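Uncharacterized protein (Helicobacter pylori, PDB 4O5J) is the sialic acid-binding adhesin SabA, an outer membrane protein whose extracellular domain probably fastens the bacterium to sialylated sugars of its host. Local coordinates at residues A[32-37]-A[393-398]; A[42-47]-A[383-388]; A[106-111]-A[210-215]; A[150-155]-A[204-209]. All blocks are in the same frame, centred on the assembly; numbering follows the deposited sequence.

The four contacts form two pairs at far ends of an elongated, mostly helical domain. Interactions 1 and 2 join the same two helices, 29-54 and 343-396, near both ends of the modelled chain. Their centres are about 15 Å apart, and L37 CD1 links them by packing 3.6 Å from A388 O. Interactions 3 and 4 lie on the opposite side of the chain's centre, their centres about 12 Å apart, where helix 193-209 runs on into the loop before strand 214-215. There T210 OG1 sits 3.3 Å from M152 CE. Even the nearest atoms of interactions 2 and 4 are about 46 Å apart, so the pairs do not touch, although the first brackets the second in sequence.

Interaction 1. Residues A[32-37]-A[393-398]; sequences EKYEQL and EEISKL
K33 reaches across from helix 29-54 and meets three residues of 393-398 in turn, apolar at its base and charged at its end. Its CB lies 4.1 Å from I395 CD1, near the C-terminal end of helix 343-396. CG continues beside the backbone N (chi1 -74°), and from there the chain runs extended, which carries CD to 4.1 Å from L398 CD1; the two side chains meet at about a right angle. NZ ends 3.3 Å from E394 OE2, in a salt bridge whose hydrogen bond is weak. A lysine suits this place because its long methylene chain can lie on apolar neighbours while its ammonium group stays at the partly exposed border.

I395 is the buried residue on which K33, Y34 and L37 all converge. Its CD1 stands 4.1 Å from the centroid of the Y34 ring, only 3° off the ring normal, a CH-pi contact almost straight over the face. The other branch, CG2, packs toward the phenol end of the same ring, 3.4 Å from Y34 CZ. From the next turn of the helix L37 CD2 closes on I395 CD1 at 3.9 Å, and L37 also touches L391 further back along helix 343-396. The branched isoleucine can serve both parts of the tyrosine at once. Within 393-398, a second salt bridge ties K397 NZ to E393 OE2.

The chemistry suggests that packing on I395, the residue with most surface buried, is the main part of the contact; both partners of the weak ion pair being partly exposed, it probably adds modestly.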
loop_
_atom_site.group_PDB
_atom_site.type_symbol
_atom_site.label_atom_id
_atom_site.label_comp_id
_atom_site.label_asym_id
_atom_site.label_seq_id
_atom_site.Cartn_x
_atom_site.Cartn_y
_atom_site.Cartn_z
ATOM N N GLU A 32 29.307 -35.079 -13.674
ATOM C CA GLU A 32 29.031 -34.378 -12.421
ATOM C C GLU A 32 30.201 -33.448 -12.063
ATOM O O GLU A 32 30.007 -32.350 -11.559
ATOM C CB GLU A 32 28.735 -35.352 -11.270
ATOM C CG GLU A 32 29.993 -35.754 -10.484
ATOM C CD GLU A 32 29.785 -36.826 -9.410
ATOM O OE1 GLU A 32 28.612 -37.168 -9.116
ATOM O OE2 GLU A 32 30.802 -37.321 -8.847
ATOM N N LYS A 33 31.420 -33.898 -12.327
ATOM C CA LYS A 33 32.577 -33.088 -12.029
ATOM C C LYS A 33 32.622 -31.846 -12.893
ATOM O O LYS A 33 33.008 -30.766 -12.416
ATOM C CB LYS A 33 33.837 -33.900 -12.162
ATOM C CG LYS A 33 33.980 -34.859 -11.012
ATOM C CD LYS A 33 35.354 -35.439 -10.961
ATOM C CE LYS A 33 35.448 -36.230 -9.673
ATOM N NZ LYS A 33 36.880 -36.440 -9.453
ATOM N N TYR A 34 32.204 -31.991 -14.154
ATOM C CA TYR A 34 32.112 -30.855 -15.070
ATOM C C TYR A 34 31.034 -29.858 -14.618
ATOM O O TYR A 34 31.254 -28.629 -14.671
ATOM C CB TYR A 34 31.857 -31.310 -16.487
ATOM C CG TYR A 34 33.095 -31.700 -17.225
ATOM C CD1 TYR A 34 33.852 -30.737 -17.874
ATOM C CD2 TYR A 34 33.531 -33.016 -17.259
ATOM C CE1 TYR A 34 35.036 -31.072 -18.565
ATOM C CE2 TYR A 34 34.715 -33.358 -17.948
ATOM C CZ TYR A 34 35.454 -32.395 -18.602
ATOM O OH TYR A 34 36.600 -32.748 -19.270
ATOM N N GLU A 35 29.890 -30.372 -14.151
ATOM C CA GLU A 35 28.831 -29.501 -13.619
ATOM C C GLU A 35 29.311 -28.736 -12.406
ATOM O O GLU A 35 29.014 -27.552 -12.256
ATOM C CB GLU A 35 27.614 -30.263 -13.226
ATOM C CG GLU A 35 26.771 -30.641 -14.415
ATOM C CD GLU A 35 25.674 -31.662 -14.097
ATOM O OE1 GLU A 35 24.722 -31.765 -14.906
ATOM O OE2 GLU A 35 25.762 -32.369 -13.064
ATOM N N GLN A 36 30.054 -29.431 -11.558
ATOM C CA GLN A 36 30.586 -28.856 -10.360
ATOM C C GLN A 36 31.614 -27.758 -10.709
ATOM O O GLN A 36 31.537 -26.651 -10.203
ATOM C CB GLN A 36 31.203 -29.956 -9.560
ATOM C CG GLN A 36 31.331 -29.620 -8.118
ATOM C CD GLN A 36 31.756 -30.847 -7.348
ATOM O OE1 GLN A 36 32.406 -31.753 -7.886
ATOM N NE2 GLN A 36 31.384 -30.894 -6.088
ATOM N N LEU A 37 32.547 -28.048 -11.605
ATOM C CA LEU A 37 33.538 -27.080 -12.076
ATOM C C LEU A 37 32.797 -25.850 -12.619
ATOM O O LEU A 37 33.151 -24.707 -12.333
ATOM C CB LEU A 37 34.422 -27.704 -13.172
ATOM C CG LEU A 37 35.462 -26.785 -13.819
ATOM C CD1 LEU A 37 36.370 -26.174 -12.755
ATOM C CD2 LEU A 37 36.292 -27.574 -14.865
ATOM N N GLU A 393 42.059 -29.643 -12.459
ATOM C CA GLU A 393 43.234 -30.488 -12.504
ATOM C C GLU A 393 42.890 -31.977 -12.354
ATOM O O GLU A 393 43.483 -32.830 -13.075
ATOM C CB GLU A 393 44.233 -30.055 -11.472
ATOM C CG GLU A 393 45.371 -31.026 -11.336
ATOM C CD GLU A 393 46.487 -30.435 -10.503
ATOM O OE1 GLU A 393 46.691 -29.204 -10.578
ATOM O OE2 GLU A 393 47.163 -31.189 -9.792
ATOM N N GLU A 394 41.951 -32.281 -11.432
ATOM C CA GLU A 394 41.468 -33.658 -11.254
ATOM C C GLU A 394 40.864 -34.199 -12.547
ATOM O O GLU A 394 41.177 -35.317 -12.966
ATOM C CB GLU A 394 40.376 -33.731 -10.219
ATOM C CG GLU A 394 40.869 -33.359 -8.877
ATOM C CD GLU A 394 39.718 -33.242 -7.909
ATOM O OE1 GLU A 394 39.793 -32.370 -6.993
ATOM O OE2 GLU A 394 38.738 -34.031 -8.068
ATOM N N ILE A 395 40.002 -33.391 -13.171
ATOM C CA ILE A 395 39.353 -33.750 -14.431
ATOM C C ILE A 395 40.386 -34.007 -15.536
ATOM O O ILE A 395 40.257 -34.936 -16.308
ATOM C CB ILE A 395 38.436 -32.621 -14.872
ATOM C CG1 ILE A 395 37.304 -32.492 -13.870
ATOM C CG2 ILE A 395 37.877 -32.917 -16.286
ATOM C CD1 ILE A 395 36.287 -31.482 -14.342
ATOM N N SER A 396 41.422 -33.181 -15.564
ATOM C CA SER A 396 42.454 -33.227 -16.576
ATOM C C SER A 396 43.153 -34.554 -16.551
ATOM O O SER A 396 43.566 -35.042 -17.623
ATOM C CB SER A 396 43.470 -32.133 -16.353
ATOM O OG SER A 396 44.291 -32.012 -17.465
ATOM N N LYS A 397 43.269 -35.139 -15.346
ATOM C CA LYS A 397 43.941 -36.449 -15.169
ATOM C C LYS A 397 43.001 -37.663 -15.265
ATOM O O LYS A 397 43.455 -38.784 -15.133
ATOM C CB LYS A 397 44.681 -36.511 -13.839
ATOM C CG LYS A 397 45.738 -35.451 -13.651
ATOM C CD LYS A 397 46.280 -35.480 -12.268
ATOM C CE LYS A 397 47.085 -34.218 -12.061
ATOM N NZ LYS A 397 47.721 -34.233 -10.732
ATOM N N LEU A 398 41.704 -37.464 -15.469
ATOM C CA LEU A 398 40.769 -38.594 -15.512
ATOM C C LEU A 398 40.816 -39.355 -16.817
ATOM O O LEU A 398 40.885 -38.727 -17.873
ATOM C CB LEU A 398 39.365 -38.091 -15.296
ATOM C CG LEU A 398 39.104 -37.923 -13.829
ATOM C CD1 LEU A 398 37.693 -37.389 -13.710
ATOM C CD2 LEU A 398 39.300 -39.284 -13.158
#

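Interaction 2. Residues A[42-47]-A[383-388]; sequences NQVASL and TAYNDA
V44 and A384 bring helices 29-54 and 343-396 closest within this contact, their CA atoms 5.9 Å apart, and apolar packing dominates. The CG2 methyl of V44 lies beside its backbone N while CG1 is anti to it (chi1 163°), and this places CG2 against the opposite helix, 3.8 Å from A384 CB. The same methyl rests on the main chain there, 3.6 Å from Y385 N. So close an approach suits alanine, whose small side chain lets the V44 methyl reach the main chain at A384 C and Y385 N. The second branch, CG1, faces the edge of the Y385 ring near its plane. From the following turn L47 CD1 adds a looser contact, 4.4 Å from A384 CB, and its side chain continues onto N377, E380 and I381.

A mixed contact flanks this packing. The chain of Q43 is fully extended, so that its amide passes beside the alanine methyl, with NE2 3.6 Å from A384 CB. Glutamine fits this partly exposed border because its extended chain can lay the flat amide alongside a methyl group.

Polar bonds stay within each helix: S46 OG makes a weak hydrogen bond to Q43 O, beyond the regular backbone ladder. On the exposed side, Y385 lies near a bound 1,2-ethanediol, probably picked up from the crystallisation liquor.

The 151° between the directions of the short segments and the close 9.0 Å approach of their axes are those of an antiparallel helix pair packed through a small residue; the pair lies near the two ends of the modelled chain, well away from its centre.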
loop_
_atom_site.group_PDB
_atom_site.type_symbol
_atom_site.label_atom_id
_atom_site.label_comp_id
_atom_site.label_asym_id
_atom_site.label_seq_id
_atom_site.Cartn_x
_atom_site.Cartn_y
_atom_site.Cartn_z
ATOM N N ASN A 42 31.228 -20.092 -12.141
ATOM C CA ASN A 42 30.163 -19.073 -12.111
ATOM C C ASN A 42 30.164 -18.341 -10.785
ATOM O O ASN A 42 29.902 -17.122 -10.714
ATOM C CB ASN A 42 28.809 -19.668 -12.394
ATOM C CG ASN A 42 28.565 -19.784 -13.864
ATOM O OD1 ASN A 42 29.065 -18.995 -14.682
ATOM N ND2 ASN A 42 27.771 -20.739 -14.217
ATOM N N GLN A 43 30.477 -19.088 -9.744
ATOM C CA GLN A 43 30.600 -18.489 -8.412
ATOM C C GLN A 43 31.767 -17.481 -8.403
ATOM O O GLN A 43 31.625 -16.358 -7.937
ATOM C CB GLN A 43 30.769 -19.592 -7.393
ATOM C CG GLN A 43 30.865 -19.117 -5.978
ATOM C CD GLN A 43 30.969 -20.299 -5.032
ATOM O OE1 GLN A 43 30.460 -21.397 -5.313
ATOM N NE2 GLN A 43 31.636 -20.088 -3.903
ATOM N N VAL A 44 32.902 -17.878 -8.971
ATOM C CA VAL A 44 34.033 -16.977 -9.094
ATOM C C VAL A 44 33.665 -15.721 -9.894
ATOM O O VAL A 44 33.983 -14.600 -9.476
ATOM C CB VAL A 44 35.243 -17.653 -9.748
ATOM C CG1 VAL A 44 36.278 -16.612 -10.247
ATOM C CG2 VAL A 44 35.878 -18.682 -8.808
ATOM N N ALA A 45 33.014 -15.904 -11.044
ATOM C CA ALA A 45 32.627 -14.771 -11.899
ATOM C C ALA A 45 31.734 -13.785 -11.121
ATOM O O ALA A 45 31.892 -12.581 -11.260
ATOM C CB ALA A 45 31.907 -15.241 -13.174
ATOM N N SER A 46 30.777 -14.278 -10.345
ATOM C CA SER A 46 29.815 -13.345 -9.722
ATOM C C SER A 46 30.492 -12.663 -8.497
ATOM O O SER A 46 30.322 -11.470 -8.296
ATOM C CB SER A 46 28.463 -13.966 -9.385
ATOM O OG SER A 46 28.660 -14.768 -8.297
ATOM N N LEU A 47 31.274 -13.431 -7.739
ATOM C CA LEU A 47 32.112 -12.868 -6.710
ATOM C C LEU A 47 33.006 -11.773 -7.324
ATOM O O LEU A 47 33.079 -10.648 -6.818
ATOM C CB LEU A 47 32.957 -13.947 -6.054
ATOM C CG LEU A 47 32.129 -14.785 -5.112
ATOM C CD1 LEU A 47 32.937 -15.944 -4.601
ATOM C CD2 LEU A 47 31.677 -13.892 -3.997
ATOM N N THR A 383 38.653 -19.080 -2.086
ATOM C CA THR A 383 38.237 -20.477 -1.921
ATOM C C THR A 383 37.611 -21.078 -3.182
ATOM O O THR A 383 37.868 -22.220 -3.545
ATOM C CB THR A 383 37.234 -20.580 -0.802
ATOM O OG1 THR A 383 37.948 -20.337 0.378
ATOM C CG2 THR A 383 36.634 -21.913 -0.693
ATOM N N ALA A 384 36.794 -20.295 -3.856
ATOM C CA ALA A 384 36.070 -20.780 -5.003
ATOM C C ALA A 384 37.044 -20.947 -6.179
ATOM O O ALA A 384 36.941 -21.891 -6.956
ATOM C CB ALA A 384 34.936 -19.826 -5.348
ATOM N N TYR A 385 38.014 -20.042 -6.285
ATOM C CA TYR A 385 39.025 -20.102 -7.332
ATOM C C TYR A 385 39.869 -21.334 -7.124
ATOM O O TYR A 385 40.107 -22.065 -8.064
ATOM C CB TYR A 385 39.911 -18.853 -7.300
ATOM C CG TYR A 385 40.841 -18.758 -8.467
ATOM C CD1 TYR A 385 40.384 -18.286 -9.720
ATOM C CD2 TYR A 385 42.208 -19.135 -8.330
ATOM C CE1 TYR A 385 41.277 -18.173 -10.811
ATOM C CE2 TYR A 385 43.100 -19.053 -9.396
ATOM C CZ TYR A 385 42.635 -18.579 -10.644
ATOM O OH TYR A 385 43.535 -18.447 -11.711
ATOM N N ASN A 386 40.330 -21.558 -5.888
ATOM C CA ASN A 386 41.096 -22.759 -5.599
ATOM C C ASN A 386 40.322 -24.065 -5.891
ATOM O O ASN A 386 40.890 -25.026 -6.431
ATOM C CB ASN A 386 41.611 -22.757 -4.165
ATOM C CG ASN A 386 42.612 -21.630 -3.936
ATOM O OD1 ASN A 386 43.017 -20.911 -4.869
ATOM N ND2 ASN A 386 42.977 -21.437 -2.686
ATOM N N ASP A 387 39.039 -24.093 -5.530
ATOM C CA ASP A 387 38.208 -25.245 -5.774
ATOM C C ASP A 387 38.190 -25.541 -7.261
ATOM O O ASP A 387 38.464 -26.662 -7.680
ATOM C CB ASP A 387 36.806 -24.970 -5.274
ATOM C CG ASP A 387 36.721 -25.010 -3.765
ATOM O OD1 ASP A 387 37.633 -25.619 -3.172
ATOM O OD2 ASP A 387 35.768 -24.435 -3.162
ATOM N N ALA A 388 37.927 -24.519 -8.059
ATOM C CA ALA A 388 37.923 -24.682 -9.504
ATOM C C ALA A 388 39.282 -25.170 -10.035
ATOM O O ALA A 388 39.339 -26.121 -10.786
ATOM C CB ALA A 388 37.531 -23.382 -10.175
#

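Interaction 3. Residues A[106-111]-A[210-215]; sequences FTFFVG and TKTAMM
T107 carries the largest share of the contact, through both its carbonyl and its side chain. Its carbonyl O receives M215 N at 2.7 Å with an N-H...O angle of 163°; the donor arrives in the carbonyl plane, on a lone pair, so the bond is short and well aimed. The hydroxyl sits between the backbone N and the carbonyl carbon (chi1 62°), which sets T107 OG1 tightly against M214 CB, 3.0 Å away, while its hydrogen bond goes to Y101 O. Threonine thus spends its polar atom on a buried backbone carbonyl, and its methyl lies beside M215 O, 3.6 Å away.

M215 comes next in buried surface. Its flexible chain bends at its last torsion and brings CE back to 3.4 Å from T107 O and 3.9 Å from F108 CA; the same side chain also covers T131, I132 and N135 of helix 130-135.

F108 meets T212 chiefly through CB: F108 CB lies 3.6 Å from T212 CG2, the two side chains meeting at about a right angle, while the ring turns away to receive F106 CB over one face and to meet Y101. T212 OG1 is occupied by A143 O.

Between these two segments a single backbone bond, not a ladder, marks a loop docked on strand 214-215, which pairs with 234-235, in the irregular, loop-rich end of this helical adhesion domain.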
loop_
_atom_site.group_PDB
_atom_site.type_symbol
_atom_site.label_atom_id
_atom_site.label_comp_id
_atom_site.label_asym_id
_atom_site.label_seq_id
_atom_site.Cartn_x
_atom_site.Cartn_y
_atom_site.Cartn_z
ATOM N N PHE A 106 -28.325 4.518 3.582
ATOM C CA PHE A 106 -27.602 3.420 4.211
ATOM C C PHE A 106 -28.022 2.034 3.686
ATOM O O PHE A 106 -29.127 1.849 3.223
ATOM C CB PHE A 106 -27.796 3.401 5.739
ATOM C CG PHE A 106 -27.694 4.777 6.409
ATOM C CD1 PHE A 106 -26.927 5.789 5.826
ATOM C CD2 PHE A 106 -28.343 5.002 7.615
ATOM C CE1 PHE A 106 -26.820 7.056 6.421
ATOM C CE2 PHE A 106 -28.221 6.293 8.255
ATOM C CZ PHE A 106 -27.485 7.316 7.632
ATOM N N THR A 107 -27.103 1.086 3.841
ATOM C CA THR A 107 -27.402 -0.315 3.570
ATOM C C THR A 107 -27.847 -0.981 4.873
ATOM O O THR A 107 -27.914 -2.217 4.975
ATOM C CB THR A 107 -26.162 -1.023 3.010
ATOM O OG1 THR A 107 -25.128 -0.975 3.998
ATOM C CG2 THR A 107 -25.686 -0.348 1.726
ATOM N N PHE A 108 -28.185 -0.162 5.882
ATOM C CA PHE A 108 -28.697 -0.685 7.167
ATOM C C PHE A 108 -29.679 0.331 7.744
ATOM O O PHE A 108 -29.740 1.488 7.299
ATOM C CB PHE A 108 -27.523 -0.923 8.131
ATOM C CG PHE A 108 -26.600 0.266 8.259
ATOM C CD1 PHE A 108 -26.865 1.290 9.218
ATOM C CD2 PHE A 108 -25.481 0.386 7.442
ATOM C CE1 PHE A 108 -26.000 2.402 9.337
ATOM C CE2 PHE A 108 -24.604 1.484 7.573
ATOM C CZ PHE A 108 -24.878 2.516 8.509
ATOM N N PHE A 109 -30.449 -0.096 8.748
ATOM C CA PHE A 109 -31.446 0.739 9.385
ATOM C C PHE A 109 -30.922 1.249 10.758
ATOM O O PHE A 109 -30.492 0.453 11.610
ATOM C CB PHE A 109 -32.712 -0.059 9.625
ATOM C CG PHE A 109 -33.790 0.698 10.347
ATOM C CD1 PHE A 109 -34.540 1.682 9.697
ATOM C CD2 PHE A 109 -34.048 0.421 11.712
ATOM C CE1 PHE A 109 -35.535 2.395 10.388
ATOM C CE2 PHE A 109 -35.053 1.106 12.390
ATOM C CZ PHE A 109 -35.822 2.088 11.722
ATOM N N VAL A 110 -30.911 2.564 10.947
ATOM C CA VAL A 110 -30.450 3.137 12.224
ATOM C C VAL A 110 -31.670 3.422 13.074
ATOM O O VAL A 110 -32.504 4.241 12.714
ATOM C CB VAL A 110 -29.659 4.418 12.046
ATOM C CG1 VAL A 110 -29.348 5.081 13.430
ATOM C CG2 VAL A 110 -28.385 4.164 11.277
ATOM N N GLY A 111 -31.794 2.725 14.194
ATOM C CA GLY A 111 -32.853 3.026 15.156
ATOM C C GLY A 111 -33.159 1.755 15.967
ATOM O O GLY A 111 -32.403 0.738 15.894
ATOM N N THR A 210 -19.000 -4.026 14.370
ATOM C CA THR A 210 -20.401 -3.825 14.583
ATOM C C THR A 210 -21.184 -4.906 13.849
ATOM O O THR A 210 -21.122 -4.985 12.602
ATOM C CB THR A 210 -20.812 -2.455 14.038
ATOM O OG1 THR A 210 -20.049 -1.476 14.725
ATOM C CG2 THR A 210 -22.289 -2.222 14.272
ATOM N N LYS A 211 -21.914 -5.737 14.599
ATOM C CA LYS A 211 -22.652 -6.862 14.017
ATOM C C LYS A 211 -23.916 -6.393 13.313
ATOM O O LYS A 211 -25.018 -6.759 13.665
ATOM C CB LYS A 211 -22.952 -7.894 15.061
ATOM C CG LYS A 211 -21.702 -8.554 15.501
ATOM C CD LYS A 211 -21.767 -9.989 15.050
ATOM C CE LYS A 211 -23.061 -10.697 15.526
ATOM N NZ LYS A 211 -23.038 -12.187 15.336
ATOM N N THR A 212 -23.735 -5.565 12.313
ATOM C CA THR A 212 -24.803 -5.066 11.491
ATOM C C THR A 212 -24.473 -5.447 10.048
ATOM O O THR A 212 -23.403 -5.083 9.534
ATOM C CB THR A 212 -24.880 -3.525 11.597
ATOM O OG1 THR A 212 -25.356 -3.206 12.946
ATOM C CG2 THR A 212 -25.910 -2.966 10.603
ATOM N N ALA A 213 -25.385 -6.143 9.382
ATOM C CA ALA A 213 -25.121 -6.577 7.982
ATOM C C ALA A 213 -25.459 -5.477 7.013
ATOM O O ALA A 213 -26.367 -4.679 7.275
ATOM C CB ALA A 213 -25.945 -7.847 7.700
ATOM N N MET A 214 -24.749 -5.395 5.890
ATOM C CA MET A 214 -25.100 -4.405 4.894
ATOM C C MET A 214 -25.973 -4.999 3.790
ATOM O O MET A 214 -25.671 -6.091 3.231
ATOM C CB MET A 214 -23.829 -3.699 4.329
ATOM C CG MET A 214 -22.835 -4.605 3.676
ATOM S SD MET A 214 -21.344 -3.722 3.106
ATOM C CE MET A 214 -21.989 -2.657 1.796
ATOM N N MET A 215 -27.054 -4.299 3.443
ATOM C CA MET A 215 -27.974 -4.746 2.405
ATOM C C MET A 215 -27.577 -4.094 1.067
ATOM O O MET A 215 -27.975 -2.938 0.788
ATOM C CB MET A 215 -29.397 -4.349 2.787
ATOM C CG MET A 215 -29.858 -4.998 4.087
ATOM S SD MET A 215 -31.533 -4.481 4.630
ATOM C CE MET A 215 -31.236 -2.763 5.128
#

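Interaction 4. Residues A[150-155]-A[204-209]; sequences DKMKKL and MDLIAN
L206 pushes its CD2 methyl between two side chains of helix 146-163, 3.6 Å from M152 CG and 3.7 Å from K151 CB. With CG anti to the backbone N (chi1 -176°), the leucine is directed toward helix 146-163 and becomes the most heavily covered residue of the contact. L155 CD1 approaches the same methyl from the next turn, at 4.3 Å, and itself lies against L199 and Q202 earlier in helix 193-209.

M152 takes another path. Its unbranched chain is extended right to the end (chi3 180°), so it slides past the leucine and lays CE 3.8 Å from I207 CA; M152 CE also lies 4.1 Å from I207 CG1. A long, pliable thioether is well suited to this gap, because the axes of the short segments are 10.1 Å apart. They run antiparallel, with a signed crossing angle of -154°, as in the antiparallel helix pairs from which helical bundles are built. Helix 82-101 covers one flank, with W98 and Y101 against M152, and helix 241-268 adds F243 against I207.

A lysine suits the exposed position of K151 because its methylenes can pack on an apolar neighbour; beyond them the chain bends at its third torsion, on the exposed side of the contact.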
loop_
_atom_site.group_PDB
_atom_site.type_symbol
_atom_site.label_atom_id
_atom_site.label_comp_id
_atom_site.label_asym_id
_atom_site.label_seq_id
_atom_site.Cartn_x
_atom_site.Cartn_y
_atom_site.Cartn_z
ATOM N N ASP A 150 -23.574 7.233 15.215
ATOM C CA ASP A 150 -22.959 8.547 15.500
ATOM C C ASP A 150 -21.453 8.484 15.541
ATOM O O ASP A 150 -20.787 9.307 14.902
ATOM C CB ASP A 150 -23.471 9.127 16.845
ATOM C CG ASP A 150 -24.946 9.574 16.755
ATOM O OD1 ASP A 150 -25.584 9.638 17.829
ATOM O OD2 ASP A 150 -25.461 9.802 15.613
ATOM N N LYS A 151 -20.909 7.499 16.261
ATOM C CA LYS A 151 -19.464 7.303 16.250
ATOM C C LYS A 151 -18.888 7.112 14.837
ATOM O O LYS A 151 -17.849 7.699 14.499
ATOM C CB LYS A 151 -19.068 6.114 17.131
ATOM C CG LYS A 151 -19.408 6.312 18.625
ATOM C CD LYS A 151 -18.682 5.352 19.596
ATOM C CE LYS A 151 -19.055 3.904 19.381
ATOM N NZ LYS A 151 -18.091 3.026 20.138
ATOM N N MET A 152 -19.548 6.287 14.010
ATOM C CA MET A 152 -19.032 6.069 12.647
ATOM C C MET A 152 -19.084 7.360 11.859
ATOM O O MET A 152 -18.067 7.767 11.245
ATOM C CB MET A 152 -19.852 5.008 11.904
ATOM C CG MET A 152 -19.721 3.609 12.500
ATOM S SD MET A 152 -20.774 2.427 11.550
ATOM C CE MET A 152 -20.406 0.925 12.450
ATOM N N LYS A 153 -20.256 7.980 11.856
ATOM C CA LYS A 153 -20.462 9.232 11.079
ATOM C C LYS A 153 -19.404 10.302 11.468
ATOM O O LYS A 153 -18.820 10.973 10.609
ATOM C CB LYS A 153 -21.869 9.760 11.327
ATOM C CG LYS A 153 -22.205 10.985 10.496
ATOM C CD LYS A 153 -22.161 10.691 8.943
ATOM C CE LYS A 153 -22.839 11.818 8.238
ATOM N NZ LYS A 153 -22.899 11.610 6.727
ATOM N N LYS A 154 -19.139 10.449 12.768
ATOM C CA LYS A 154 -18.163 11.420 13.219
ATOM C C LYS A 154 -16.765 11.081 12.662
ATOM O O LYS A 154 -16.070 11.963 12.094
ATOM C CB LYS A 154 -18.170 11.480 14.777
ATOM C CG LYS A 154 -17.005 12.184 15.412
ATOM C CD LYS A 154 -16.899 13.619 15.086
ATOM C CE LYS A 154 -15.860 14.344 16.060
ATOM N NZ LYS A 154 -15.597 15.690 15.395
ATOM N N LEU A 155 -16.351 9.819 12.789
ATOM C CA LEU A 155 -15.060 9.388 12.208
ATOM C C LEU A 155 -15.012 9.658 10.701
ATOM O O LEU A 155 -13.976 10.157 10.189
ATOM C CB LEU A 155 -14.791 7.927 12.483
ATOM C CG LEU A 155 -14.439 7.587 13.932
ATOM C CD1 LEU A 155 -14.491 6.083 14.162
ATOM C CD2 LEU A 155 -13.063 8.185 14.327
ATOM N N MET A 204 -12.858 1.778 9.966
ATOM C CA MET A 204 -12.927 0.383 9.477
ATOM C C MET A 204 -13.017 -0.592 10.642
ATOM O O MET A 204 -13.770 -1.582 10.574
ATOM C CB MET A 204 -11.741 0.058 8.621
ATOM C CG MET A 204 -11.635 0.919 7.373
ATOM S SD MET A 204 -13.105 0.848 6.293
ATOM C CE MET A 204 -12.644 -0.593 5.245
ATOM N N ASP A 205 -12.279 -0.330 11.733
ATOM C CA ASP A 205 -12.342 -1.240 12.915
ATOM C C ASP A 205 -13.753 -1.244 13.490
ATOM O O ASP A 205 -14.282 -2.299 13.847
ATOM C CB ASP A 205 -11.395 -0.833 14.008
ATOM C CG ASP A 205 -9.952 -1.137 13.657
ATOM O OD1 ASP A 205 -9.757 -1.802 12.599
ATOM O OD2 ASP A 205 -8.992 -0.701 14.392
ATOM N N LEU A 206 -14.353 -0.063 13.590
ATOM C CA LEU A 206 -15.661 0.057 14.180
ATOM C C LEU A 206 -16.681 -0.668 13.301
ATOM O O LEU A 206 -17.566 -1.390 13.799
ATOM C CB LEU A 206 -16.040 1.534 14.361
ATOM C CG LEU A 206 -17.375 1.787 15.060
ATOM C CD1 LEU A 206 -17.442 0.971 16.362
ATOM C CD2 LEU A 206 -17.548 3.256 15.342
ATOM N N ILE A 207 -16.593 -0.448 11.993
ATOM C CA ILE A 207 -17.479 -1.151 11.069
ATOM C C ILE A 207 -17.341 -2.681 11.183
ATOM O O ILE A 207 -18.352 -3.430 11.268
ATOM C CB ILE A 207 -17.231 -0.700 9.620
ATOM C CG1 ILE A 207 -17.614 0.803 9.473
ATOM C CG2 ILE A 207 -18.023 -1.613 8.606
ATOM C CD1 ILE A 207 -17.320 1.412 8.130
ATOM N N ALA A 208 -16.091 -3.155 11.224
ATOM C CA ALA A 208 -15.839 -4.598 11.304
ATOM C C ALA A 208 -16.453 -5.157 12.569
ATOM O O ALA A 208 -16.949 -6.262 12.574
ATOM C CB ALA A 208 -14.347 -4.893 11.262
ATOM N N ASN A 209 -16.415 -4.403 13.658
ATOM C CA ASN A 209 -16.829 -4.914 14.979
ATOM C C ASN A 209 -18.296 -4.755 15.222
ATOM O O ASN A 209 -18.796 -5.282 16.156
ATOM C CB ASN A 209 -16.090 -4.205 16.092
ATOM C CG ASN A 209 -14.707 -4.707 16.181
ATOM O OD1 ASN A 209 -14.529 -5.891 16.418
ATOM N ND2 ASN A 209 -13.726 -3.880 15.821
#